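Local coordinates for putative ABC transporter (Thermobispora bispora, PDB 4PE6), which probably binds a carbohydrate or related small polyhydroxy solute as the solute-binding component of an ABC transporter, at residues 42-47 with 54-59; 59-64 with 71-76; 63-68 with 156-161. All coordinates share one frame; numbering follows the deposited sequence.

Contact 1 (42-47 with 54-59); sequences EAAKQA and GKYKVV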
ATOM      1  N   GLU A  42       6.465  -8.731  13.318  1.00 25.93           N
ATOM      2  CA  GLU A  42       7.761  -8.445  13.942  1.00 27.67           C
ATOM      3  C   GLU A  42       7.622  -7.383  15.043  1.00 27.00           C
ATOM      4  O   GLU A  42       8.160  -7.546  16.122  1.00 27.29           O
ATOM      5  CB  GLU A  42       8.755  -7.983  12.889  1.00 28.77           C
ATOM      6  CG  GLU A  42      10.080  -7.495  13.437  1.00 31.05           C
ATOM      7  CD  GLU A  42      11.002  -6.996  12.341  1.00 32.40           C
ATOM      8  OE1 GLU A  42      10.660  -6.014  11.641  1.00 31.47           O
ATOM      9  OE2 GLU A  42      12.087  -7.575  12.208  1.00 34.48           O
ATOM     10  N   ALA A  43       6.910  -6.295  14.770  1.00 25.79           N
ATOM     11  CA  ALA A  43       6.752  -5.240  15.772  1.00 25.74           C
ATOM     12  C   ALA A  43       5.931  -5.707  16.986  1.00 26.08           C
ATOM     13  O   ALA A  43       6.223  -5.339  18.127  1.00 25.82           O
ATOM     14  CB  ALA A  43       6.111  -4.010  15.163  1.00 25.14           C
ATOM     15  N   ALA A  44       4.898  -6.502  16.726  1.00 25.96           N
ATOM     16  CA  ALA A  44       4.022  -6.999  17.783  1.00 26.49           C
ATOM     17  C   ALA A  44       4.763  -7.951  18.704  1.00 28.51           C
ATOM     18  O   ALA A  44       4.638  -7.865  19.929  1.00 27.26           O
ATOM     19  CB  ALA A  44       2.824  -7.703  17.179  1.00 26.06           C
ATOM     20  N   LYS A  45       5.503  -8.873  18.088  1.00 30.20           N
ATOM     21  CA  LYS A  45       6.292  -9.867  18.791  1.00 33.40           C
ATOM     22  C   LYS A  45       7.275  -9.168  19.734  1.00 33.55           C
ATOM     23  O   LYS A  45       7.439  -9.566  20.889  1.00 33.03           O
ATOM     24  CB  LYS A  45       7.029 -10.735  17.761  1.00 35.63           C
ATOM     25  CG  LYS A  45       7.821 -11.897  18.316  1.00 39.55           C
ATOM     26  CD  LYS A  45       8.447 -12.717  17.188  1.00 41.69           C
ATOM     27  CE  LYS A  45       9.446 -13.734  17.720  1.00 44.88           C
ATOM     28  NZ  LYS A  45       8.831 -14.811  18.549  1.00 46.58           N
ATOM     29  N   GLN A  46       7.895  -8.101  19.243  1.00 32.91           N
ATOM     30  CA  GLN A  46       8.831  -7.339  20.052  1.00 34.21           C
ATOM     31  C   GLN A  46       8.081  -6.604  21.168  1.00 32.89           C
ATOM     32  O   GLN A  46       8.524  -6.608  22.317  1.00 32.81           O
ATOM     33  CB  GLN A  46       9.646  -6.390  19.163  1.00 35.32           C
ATOM     34  CG  GLN A  46      10.686  -5.543  19.863  1.00 36.55           C
ATOM     35  CD  GLN A  46      11.695  -6.369  20.619  1.00 39.41           C
ATOM     36  OE1 GLN A  46      12.364  -7.249  20.056  1.00 40.35           O
ATOM     37  NE2 GLN A  46      11.812  -6.095  21.910  1.00 40.44           N
ATOM     38  N   ALA A  47       6.922  -6.020  20.850  1.00 30.94           N
ATOM     39  CA  ALA A  47       6.109  -5.355  21.867  1.00 30.29           C
ATOM     40  C   ALA A  47       5.690  -6.342  22.970  1.00 31.18           C
ATOM     41  O   ALA A  47       5.642  -5.984  24.160  1.00 31.18           O
ATOM     42  CB  ALA A  47       4.883  -4.712  21.242  1.00 29.38           C
ATOM     43  N   GLY A  54       0.035  -8.257  25.450  1.00 30.23           N
ATOM     44  CA  GLY A  54      -0.008  -9.650  25.905  1.00 31.17           C
ATOM     45  C   GLY A  54      -0.255 -10.646  24.795  1.00 31.30           C
ATOM     46  O   GLY A  54       0.089 -11.815  24.913  1.00 32.26           O
ATOM     47  N   LYS A  55      -0.857 -10.183  23.707  1.00 30.19           N
ATOM     48  CA  LYS A  55      -1.314 -11.058  22.657  1.00 30.54           C
ATOM     49  C   LYS A  55      -1.573 -10.261  21.381  1.00 28.30           C
ATOM     50  O   LYS A  55      -1.972  -9.083  21.423  1.00 26.30           O
ATOM     51  CB  LYS A  55      -2.596 -11.765  23.097  1.00 32.49           C
ATOM     52  CG  LYS A  55      -3.108 -12.833  22.143  1.00 34.44           C
ATOM     53  CD  LYS A  55      -4.399 -13.454  22.652  1.00 36.81           C
ATOM     54  CE  LYS A  55      -5.007 -14.349  21.587  1.00 38.78           C
ATOM     55  NZ  LYS A  55      -6.099 -15.200  22.131  1.00 41.86           N
ATOM     56  N   TYR A  56      -1.311 -10.908  20.253  1.00 28.10           N
ATOM     57  CA  TYR A  56      -1.641 -10.350  18.945  1.00 27.42           C
ATOM     58  C   TYR A  56      -2.139 -11.460  18.026  1.00 27.42           C
ATOM     59  O   TYR A  56      -1.750 -12.622  18.177  1.00 27.85           O
ATOM     60  CB  TYR A  56      -0.434  -9.622  18.338  1.00 27.82           C
ATOM     61  CG  TYR A  56       0.693 -10.504  17.844  1.00 28.58           C
ATOM     62  CD1 TYR A  56       0.711 -10.990  16.540  1.00 29.30           C
ATOM     63  CD2 TYR A  56       1.766 -10.829  18.677  1.00 30.55           C
ATOM     64  CE1 TYR A  56       1.753 -11.799  16.093  1.00 30.83           C
ATOM     65  CE2 TYR A  56       2.809 -11.620  18.233  1.00 31.30           C
ATOM     66  CZ  TYR A  56       2.799 -12.101  16.944  1.00 32.16           C
ATOM     67  OH  TYR A  56       3.839 -12.903  16.515  1.00 35.39           O
ATOM     68  N   LYS A  57      -3.010 -11.090  17.091  1.00 25.78           N
ATOM     69  CA  LYS A  57      -3.550 -12.000  16.108  1.00 25.70           C
ATOM     70  C   LYS A  57      -3.759 -11.294  14.763  1.00 23.57           C
ATOM     71  O   LYS A  57      -4.278 -10.159  14.716  1.00 22.33           O
ATOM     72  CB  LYS A  57      -4.876 -12.570  16.595  1.00 27.26           C
ATOM     73  CG  LYS A  57      -5.321 -13.826  15.857  1.00 29.61           C
ATOM     74  CD  LYS A  57      -6.654 -14.317  16.391  1.00 31.34           C
ATOM     75  CE  LYS A  57      -7.320 -15.314  15.472  1.00 33.18           C
ATOM     76  NZ  LYS A  57      -6.704 -16.644  15.663  1.00 35.53           N
ATOM     77  N   VAL A  58      -3.350 -11.977  13.694  1.00 24.22           N
ATOM     78  CA  VAL A  58      -3.595 -11.560  12.322  1.00 23.22           C
ATOM     79  C   VAL A  58      -4.598 -12.475  11.625  1.00 22.98           C
ATOM     80  O   VAL A  58      -4.455 -13.709  11.616  1.00 22.81           O
ATOM     81  CB  VAL A  58      -2.284 -11.567  11.519  1.00 23.71           C
ATOM     82  CG1 VAL A  58      -2.549 -11.345  10.031  1.00 23.40           C
ATOM     83  CG2 VAL A  58      -1.356 -10.501  12.065  1.00 23.44           C
ATOM     84  N   VAL A  59      -5.611 -11.878  11.015  1.00 22.02           N
ATOM     85  CA  VAL A  59      -6.502 -12.655  10.177  1.00 22.33           C
ATOM     86  C   VAL A  59      -6.631 -12.022   8.804  1.00 22.05           C
ATOM     87  O   VAL A  59      -6.934 -10.833   8.703  1.00 20.80           O
ATOM     88  CB  VAL A  59      -7.865 -12.836  10.838  1.00 22.51           C
ATOM     89  CG1 VAL A  59      -8.774 -13.632   9.924  1.00 23.23           C
ATOM     90  CG2 VAL A  59      -7.703 -13.555  12.187  1.00 22.98           C
TER

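Contact 2 (59-64 with 71-76); sequences VNAPGN and VAQIKS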
ATOM      1  N   VAL A  59      -5.611 -11.878  11.015  1.00 22.02           N
ATOM      2  CA  VAL A  59      -6.502 -12.655  10.177  1.00 22.33           C
ATOM      3  C   VAL A  59      -6.631 -12.022   8.804  1.00 22.05           C
ATOM      4  O   VAL A  59      -6.934 -10.833   8.703  1.00 20.80           O
ATOM      5  CB  VAL A  59      -7.865 -12.836  10.838  1.00 22.51           C
ATOM      6  CG1 VAL A  59      -8.774 -13.632   9.924  1.00 23.23           C
ATOM      7  CG2 VAL A  59      -7.703 -13.555  12.187  1.00 22.98           C
ATOM      8  N   ASN A  60      -6.374 -12.815   7.763  1.00 22.68           N
ATOM      9  CA  ASN A  60      -6.479 -12.351   6.372  1.00 22.90           C
ATOM     10  C   ASN A  60      -7.726 -12.913   5.715  1.00 23.89           C
ATOM     11  O   ASN A  60      -7.988 -14.122   5.783  1.00 24.33           O
ATOM     12  CB  ASN A  60      -5.274 -12.806   5.535  1.00 23.26           C
ATOM     13  CG  ASN A  60      -3.953 -12.255   6.044  1.00 22.90           C
ATOM     14  OD1 ASN A  60      -3.755 -11.036   6.151  1.00 21.58           O
ATOM     15  ND2 ASN A  60      -3.013 -13.168   6.334  1.00 23.65           N
ATOM     16  N   ALA A  61      -8.483 -12.047   5.049  1.00 24.33           N
ATOM     17  CA  ALA A  61      -9.590 -12.506   4.208  1.00 25.75           C
ATOM     18  C   ALA A  61      -9.034 -13.040   2.861  1.00 27.18           C
ATOM     19  O   ALA A  61      -8.270 -12.356   2.205  1.00 26.72           O
ATOM     20  CB  ALA A  61     -10.581 -11.372   3.978  1.00 25.22           C
ATOM     21  N   PRO A  62      -9.384 -14.284   2.468  1.00 29.71           N
ATOM     22  CA  PRO A  62      -8.872 -14.783   1.191  1.00 31.68           C
ATOM     23  C   PRO A  62      -9.654 -14.240  -0.004  1.00 32.73           C
ATOM     24  O   PRO A  62     -10.686 -13.608   0.168  1.00 33.17           O
ATOM     25  CB  PRO A  62      -9.060 -16.306   1.307  1.00 33.05           C
ATOM     26  CG  PRO A  62     -10.213 -16.458   2.228  1.00 32.64           C
ATOM     27  CD  PRO A  62     -10.096 -15.334   3.216  1.00 30.81           C
ATOM     28  N   GLY A  63      -9.166 -14.485  -1.205  1.00 34.40           N
ATOM     29  CA  GLY A  63      -9.916 -14.103  -2.397  1.00 35.94           C
ATOM     30  C   GLY A  63      -9.619 -12.692  -2.834  1.00 35.17           C
ATOM     31  O   GLY A  63      -8.761 -12.036  -2.267  1.00 33.97           O
ATOM     32  N   ASN A  64     -10.328 -12.215  -3.848  1.00 37.13           N
ATOM     33  CA  ASN A  64      -9.940 -10.963  -4.485  1.00 37.82           C
ATOM     34  C   ASN A  64     -10.561  -9.740  -3.825  1.00 37.37           C
ATOM     35  O   ASN A  64     -11.408  -9.053  -4.409  1.00 38.33           O
ATOM     36  CB  ASN A  64     -10.158 -11.019  -6.004  1.00 40.01           C
ATOM     37  CG  ASN A  64      -8.871 -11.363  -6.757  1.00 41.79           C
ATOM     38  OD1 ASN A  64      -7.840 -11.673  -6.146  1.00 41.24           O
ATOM     39  ND2 ASN A  64      -8.921 -11.293  -8.086  1.00 43.61           N
ATOM     40  N   VAL A  71     -15.883  -9.319   7.098  1.00 22.60           N
ATOM     41  CA  VAL A  71     -16.859  -8.938   8.114  1.00 22.51           C
ATOM     42  C   VAL A  71     -17.090 -10.112   9.061  1.00 22.52           C
ATOM     43  O   VAL A  71     -17.080  -9.940  10.279  1.00 22.30           O
ATOM     44  CB  VAL A  71     -18.185  -8.468   7.479  1.00 23.32           C
ATOM     45  CG1 VAL A  71     -19.255  -8.313   8.546  1.00 23.84           C
ATOM     46  CG2 VAL A  71     -17.963  -7.155   6.730  1.00 23.10           C
ATOM     47  N   ALA A  72     -17.280 -11.307   8.507  1.00 23.15           N
ATOM     48  CA  ALA A  72     -17.405 -12.517   9.330  1.00 23.53           C
ATOM     49  C   ALA A  72     -16.173 -12.724  10.203  1.00 22.90           C
ATOM     50  O   ALA A  72     -16.289 -13.026  11.380  1.00 22.97           O
ATOM     51  CB  ALA A  72     -17.634 -13.755   8.463  1.00 24.62           C
ATOM     52  N   GLN A  73     -14.991 -12.559   9.624  1.00 22.37           N
ATOM     53  CA  GLN A  73     -13.768 -12.732  10.396  1.00 22.08           C
ATOM     54  C   GLN A  73     -13.651 -11.742  11.560  1.00 21.65           C
ATOM     55  O   GLN A  73     -13.178 -12.096  12.643  1.00 21.60           O
ATOM     56  CB  GLN A  73     -12.559 -12.637   9.485  1.00 21.77           C
ATOM     57  CG  GLN A  73     -12.413 -13.818   8.549  1.00 22.79           C
ATOM     58  CD  GLN A  73     -11.290 -13.617   7.544  1.00 22.82           C
ATOM     59  OE1 GLN A  73     -10.945 -12.481   7.183  1.00 22.01           O
ATOM     60  NE2 GLN A  73     -10.705 -14.719   7.091  1.00 23.53           N
ATOM     61  N   ILE A  74     -14.068 -10.505  11.339  1.00 21.44           N
ATOM     62  CA  ILE A  74     -14.014  -9.525  12.404  1.00 21.32           C
ATOM     63  C   ILE A  74     -14.945  -9.930  13.561  1.00 22.18           C
ATOM     64  O   ILE A  74     -14.555  -9.852  14.720  1.00 22.26           O
ATOM     65  CB  ILE A  74     -14.294  -8.107  11.865  1.00 21.17           C
ATOM     66  CG1 ILE A  74     -13.141  -7.682  10.946  1.00 20.74           C
ATOM     67  CG2 ILE A  74     -14.501  -7.127  13.012  1.00 21.18           C
ATOM     68  CD1 ILE A  74     -13.306  -6.330  10.271  1.00 20.81           C
ATOM     69  N   LYS A  75     -16.139 -10.432  13.253  1.00 23.42           N
ATOM     70  CA  LYS A  75     -17.022 -10.927  14.304  1.00 24.43           C
ATOM     71  C   LYS A  75     -16.385 -12.079  15.090  1.00 24.99           C
ATOM     72  O   LYS A  75     -16.496 -12.121  16.311  1.00 25.40           O
ATOM     73  CB  LYS A  75     -18.378 -11.320  13.738  1.00 25.25           C
ATOM     74  CG  LYS A  75     -19.110 -10.135  13.138  1.00 25.46           C
ATOM     75  CD  LYS A  75     -20.299 -10.562  12.308  1.00 26.58           C
ATOM     76  CE  LYS A  75     -21.047  -9.339  11.792  1.00 26.95           C
ATOM     77  NZ  LYS A  75     -22.145  -9.751  10.902  1.00 27.96           N
ATOM     78  N   SER A  76     -15.690 -12.997  14.419  1.00 25.78           N
ATOM     79  CA  SER A  76     -14.991 -14.069  15.149  1.00 26.53           C
ATOM     80  C   SER A  76     -13.864 -13.498  16.026  1.00 26.10           C
ATOM     81  O   SER A  76     -13.617 -13.987  17.142  1.00 26.40           O
ATOM     82  CB  SER A  76     -14.475 -15.169  14.210  1.00 27.35           C
ATOM     83  OG  SER A  76     -15.561 -15.956  13.726  1.00 29.01           O
TER
HETATM   84  O   HOH W   1      -9.798 -10.458   8.470  1.00 24.94           O

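Contact 3 (63-68 with 156-161); sequences GNNSAT and VGSQPE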
ATOM      1  N   GLY A  63      -9.166 -14.485  -1.205  1.00 34.40           N
ATOM      2  CA  GLY A  63      -9.916 -14.103  -2.397  1.00 35.94           C
ATOM      3  C   GLY A  63      -9.619 -12.692  -2.834  1.00 35.17           C
ATOM      4  O   GLY A  63      -8.761 -12.036  -2.267  1.00 33.97           O
ATOM      5  N   ASN A  64     -10.328 -12.215  -3.848  1.00 37.13           N
ATOM      6  CA  ASN A  64      -9.940 -10.963  -4.485  1.00 37.82           C
ATOM      7  C   ASN A  64     -10.561  -9.740  -3.825  1.00 37.37           C
ATOM      8  O   ASN A  64     -11.408  -9.053  -4.409  1.00 38.33           O
ATOM      9  CB  ASN A  64     -10.158 -11.019  -6.004  1.00 40.01           C
ATOM     10  CG  ASN A  64      -8.871 -11.363  -6.757  1.00 41.79           C
ATOM     11  OD1 ASN A  64      -7.840 -11.673  -6.146  1.00 41.24           O
ATOM     12  ND2 ASN A  64      -8.921 -11.293  -8.086  1.00 43.61           N
ATOM     13  N   ASN A  65     -10.106  -9.489  -2.592  1.00 35.98           N
ATOM     14  CA  ASN A  65     -10.493  -8.316  -1.798  1.00 35.00           C
ATOM     15  C   ASN A  65     -11.993  -8.382  -1.455  1.00 36.47           C
ATOM     16  O   ASN A  65     -12.760  -7.491  -1.857  1.00 36.38           O
ATOM     17  CB  ASN A  65     -10.124  -7.023  -2.563  1.00 33.89           C
ATOM     18  CG  ASN A  65     -10.116  -5.777  -1.679  1.00 32.98           C
ATOM     19  OD1 ASN A  65      -9.594  -5.776  -0.573  1.00 30.87           O
ATOM     20  ND2 ASN A  65     -10.661  -4.687  -2.204  1.00 33.31           N
ATOM     21  N   SER A  66     -12.393  -9.445  -0.734  1.00 36.44           N
ATOM     22  CA  SER A  66     -13.817  -9.719  -0.445  1.00 37.11           C
ATOM     23  C   SER A  66     -14.269  -9.309   0.967  1.00 33.92           C
ATOM     24  O   SER A  66     -13.890  -9.904   1.987  1.00 34.29           O
ATOM     25  CB  SER A  66     -14.185 -11.187  -0.696  1.00 39.72           C
ATOM     26  OG  SER A  66     -15.387 -11.534   0.010  1.00 42.24           O
ATOM     27  N   ALA A  67     -15.137  -8.312   0.994  1.00 31.74           N
ATOM     28  CA  ALA A  67     -15.619  -7.731   2.228  1.00 30.21           C
ATOM     29  C   ALA A  67     -16.471  -8.680   3.066  1.00 29.90           C
ATOM     30  O   ALA A  67     -16.402  -8.658   4.290  1.00 28.21           O
ATOM     31  CB  ALA A  67     -16.402  -6.472   1.910  1.00 30.79           C
ATOM     32  N   THR A  68     -17.279  -9.518   2.421  1.00 30.20           N
ATOM     33  CA  THR A  68     -18.234 -10.327   3.169  1.00 30.64           C
ATOM     34  C   THR A  68     -17.526 -11.277   4.136  1.00 29.79           C
ATOM     35  O   THR A  68     -17.942 -11.417   5.285  1.00 28.90           O
ATOM     36  CB  THR A  68     -19.175 -11.097   2.223  1.00 32.40           C
ATOM     37  OG1 THR A  68     -19.836 -10.155   1.376  1.00 32.75           O
ATOM     38  CG2 THR A  68     -20.220 -11.900   3.010  1.00 33.25           C
ATOM     39  N   VAL A 156      -8.595  -3.550  -6.683  1.00 17.24           N
ATOM     40  CA  VAL A 156      -9.964  -3.148  -7.094  1.00 17.62           C
ATOM     41  C   VAL A 156     -10.972  -3.566  -6.038  1.00 17.96           C
ATOM     42  O   VAL A 156     -10.950  -4.692  -5.539  1.00 18.42           O
ATOM     43  CB  VAL A 156     -10.330  -3.708  -8.493  1.00 17.96           C
ATOM     44  CG1 VAL A 156     -11.806  -3.481  -8.846  1.00 18.62           C
ATOM     45  CG2 VAL A 156      -9.437  -3.077  -9.569  1.00 17.64           C
ATOM     46  N   GLY A 157     -11.884  -2.664  -5.715  1.00 18.00           N
ATOM     47  CA  GLY A 157     -12.843  -2.868  -4.635  1.00 18.12           C
ATOM     48  C   GLY A 157     -12.456  -2.065  -3.402  1.00 17.72           C
ATOM     49  O   GLY A 157     -13.330  -1.616  -2.654  1.00 17.86           O
ATOM     50  N   SER A 158     -11.149  -1.857  -3.187  1.00 16.73           N
ATOM     51  CA  SER A 158     -10.693  -1.051  -2.045  1.00 16.45           C
ATOM     52  C   SER A 158     -10.850   0.476  -2.269  1.00 16.38           C
ATOM     53  O   SER A 158     -10.915   0.963  -3.398  1.00 16.50           O
ATOM     54  CB  SER A 158      -9.243  -1.389  -1.667  1.00 15.90           C
ATOM     55  OG  SER A 158      -8.330  -0.873  -2.618  1.00 15.61           O
ATOM     56  N   GLN A 159     -10.916   1.219  -1.175  1.00 16.59           N
ATOM     57  CA  GLN A 159     -11.024   2.691  -1.264  1.00 16.91           C
ATOM     58  C   GLN A 159      -9.783   3.358  -1.891  1.00 16.45           C
ATOM     59  O   GLN A 159      -9.915   4.210  -2.779  1.00 16.52           O
ATOM     60  CB  GLN A 159     -11.364   3.284   0.107  1.00 17.47           C
ATOM     61  CG  GLN A 159     -11.375   4.814   0.171  1.00 18.02           C
ATOM     62  CD  GLN A 159     -10.022   5.413   0.477  1.00 18.07           C
ATOM     63  OE1 GLN A 159      -9.142   4.770   1.068  1.00 18.08           O
ATOM     64  NE2 GLN A 159      -9.833   6.645   0.059  1.00 18.52           N
ATOM     65  N   PRO A 160      -8.575   2.986  -1.453  1.00 15.94           N
ATOM     66  CA  PRO A 160      -7.435   3.607  -2.100  1.00 15.74           C
ATOM     67  C   PRO A 160      -7.367   3.366  -3.597  1.00 15.53           C
ATOM     68  O   PRO A 160      -7.031   4.279  -4.341  1.00 15.44           O
ATOM     69  CB  PRO A 160      -6.218   2.970  -1.393  1.00 15.59           C
ATOM     70  CG  PRO A 160      -6.742   2.535  -0.072  1.00 15.78           C
ATOM     71  CD  PRO A 160      -8.168   2.122  -0.335  1.00 16.00           C
ATOM     72  N   GLU A 161      -7.672   2.153  -4.049  1.00 15.44           N
ATOM     73  CA  GLU A 161      -7.625   1.876  -5.477  1.00 15.37           C
ATOM     74  C   GLU A 161      -8.605   2.757  -6.234  1.00 15.96           C
ATOM     75  O   GLU A 161      -8.283   3.303  -7.294  1.00 15.90           O
ATOM     76  CB  GLU A 161      -7.923   0.416  -5.789  1.00 15.30           C
ATOM     77  CG  GLU A 161      -7.609   0.054  -7.238  1.00 15.09           C
ATOM     78  CD  GLU A 161      -8.647   0.517  -8.247  1.00 15.36           C
ATOM     79  OE1 GLU A 161      -9.855   0.562  -7.890  1.00 15.59           O
ATOM     80  OE2 GLU A 161      -8.240   0.791  -9.408  1.00 15.31           O
TER
HETATM   81  O   HOH W   2     -11.173  -7.260  -6.760  1.00 27.15           O

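Contact 1 (42-47 with 54-59)
The aromatic ring of Y56 lies with one face against the methyl group of A44, the main overlap between helix 31-49 and strand 55-60 here, with K45 adding a smaller share. The evidence for a CH-pi interaction is geometric: A44 CB stands 3.8 Å from the centroid of the Y56 ring, with its direction only 20° off the ring normal. It is displaced from the centre toward the rim, so its nearest ring atoms include Y56 CG at 3.6 Å from A44 CB. The Y56 torsions explain the pose. CG sits between the backbone N and the carbonyl carbon (chi1 72°), and chi2 of 89° sets the ring about perpendicular to the CA-CB-CG plane, so a face is offered to the helix. Farther out, the CE2 and OH end of the ring reaches K45, whose backbone N meets Y56 CE2 at 3.9 Å from an oblique direction. Beyond it, K45 CB and Y56 OH come to 4.1 Å. The rest of the K45 side chain leads away from the strand, and no hydrogen bond links the two segments. Outside them, Y56 also rests on Q48, while V58, farther along the strand, packs on I37, F40 and E41 of the same helix. The ring over A44 and the V58 packing join helix 31-49 to strand 55-60 in the beta-alpha-beta unit that begins with strand 20-25.

Contact 2 (59-64 with 71-76)
Q73 reaches V59 and the N60 carbonyl because its CG is anti to its own carbonyl carbon (chi1 -70°) and the chain then runs extended (chi2 173°), carrying the amide from helix 67-78 to the end of strand 55-60. V59 answers with CG1 anti to its backbone N (chi1 179°), which places this methyl 3.5 Å from Q73 CD. The two polar ends of the amide do different work. Q73 NE2 donates to N60 O over 3.1 Å; the donor stands above the carbonyl plane rather than within it. Q73 OE1 accepts from a water at 2.7 Å, and that water also donates to V59 O at 2.9 Å. Direct bond and water bridge together fix the amide's rotation, while A61 CB packs 3.4 Å from Q73 OE1. Replacing Q73 by an alanine removes the amide, and N60 O is then likely to lose this donor and the water its acceptor, with V59 CG1 left without the group it packs on. N60 starts its side chain away from the helix, and its OD1 is hydrogen-bonded to N25 ND2. The contact belongs to a beta-alpha-beta crossover, in which helix 67-78 packs beside the C-terminal end of strand 55-60 before the chain continues into parallel strand 84-88.

Contact 3 (63-68 with 156-161)
N65 reaches V156 and S158 with its amide nitrogen, and the direct hydrogen bonding is slight: N65 ND2 donates to V156 O over 3.3 Å, a weak bond. CG anti to the backbone N (chi1 -164°) extends the N65 amide toward 156-158. A second polar link is indirect, a water donating to N64 O at 3.0 Å and to V156 O at 2.9 Å. V156 O thus accepts from the water and, weakly, from N65. Within 63-68, N64 is the centre of an inverse gamma turn, with N65 N bonded to G63 O at 2.9 Å. These segments come from the two lobes of a type I periplasmic binding protein fold, so the contact spans the ligand cleft, consistent with a closed form around the bound trihydroxybutanoic acid, which touches P160. Other close approaches are not bonds: N65 ND2 and S158 N, both donors, lie 3.0 Å apart, and S158 CB is 3.6 Å from N65 ND2. G157, at phi 104°, has no side chain; a CB there would come tight against the same amide nitrogen. Within 156-161, S158 is the N-cap of helix 159-173, its OG accepting weakly from E161 N at 3.4 Å while also hydrogen-bonding V155 O.

In the fold
Contacts 1 and 2 share strand 55-60 but use its opposite faces: Y56 meets helix 31-49, while V59 meets helix 67-78. Contact 1 is partly buried and apolar, without a hydrogen bond, whereas contact 2, at the surface, adds a hydrogen bond from a side-chain amide and a water bridge where the strand runs out. Contact 3 is also partly buried, but its centre is nearer the centre of the chain (about 13 Å, against about 20 and 19 Å for the centres of contacts 1 and 2). It joins two lobes rather than neighbours within one, through a weak bond and a water. Contacts 2 and 3 share G63 and N64 and touch where A61 CB packs on S66 O.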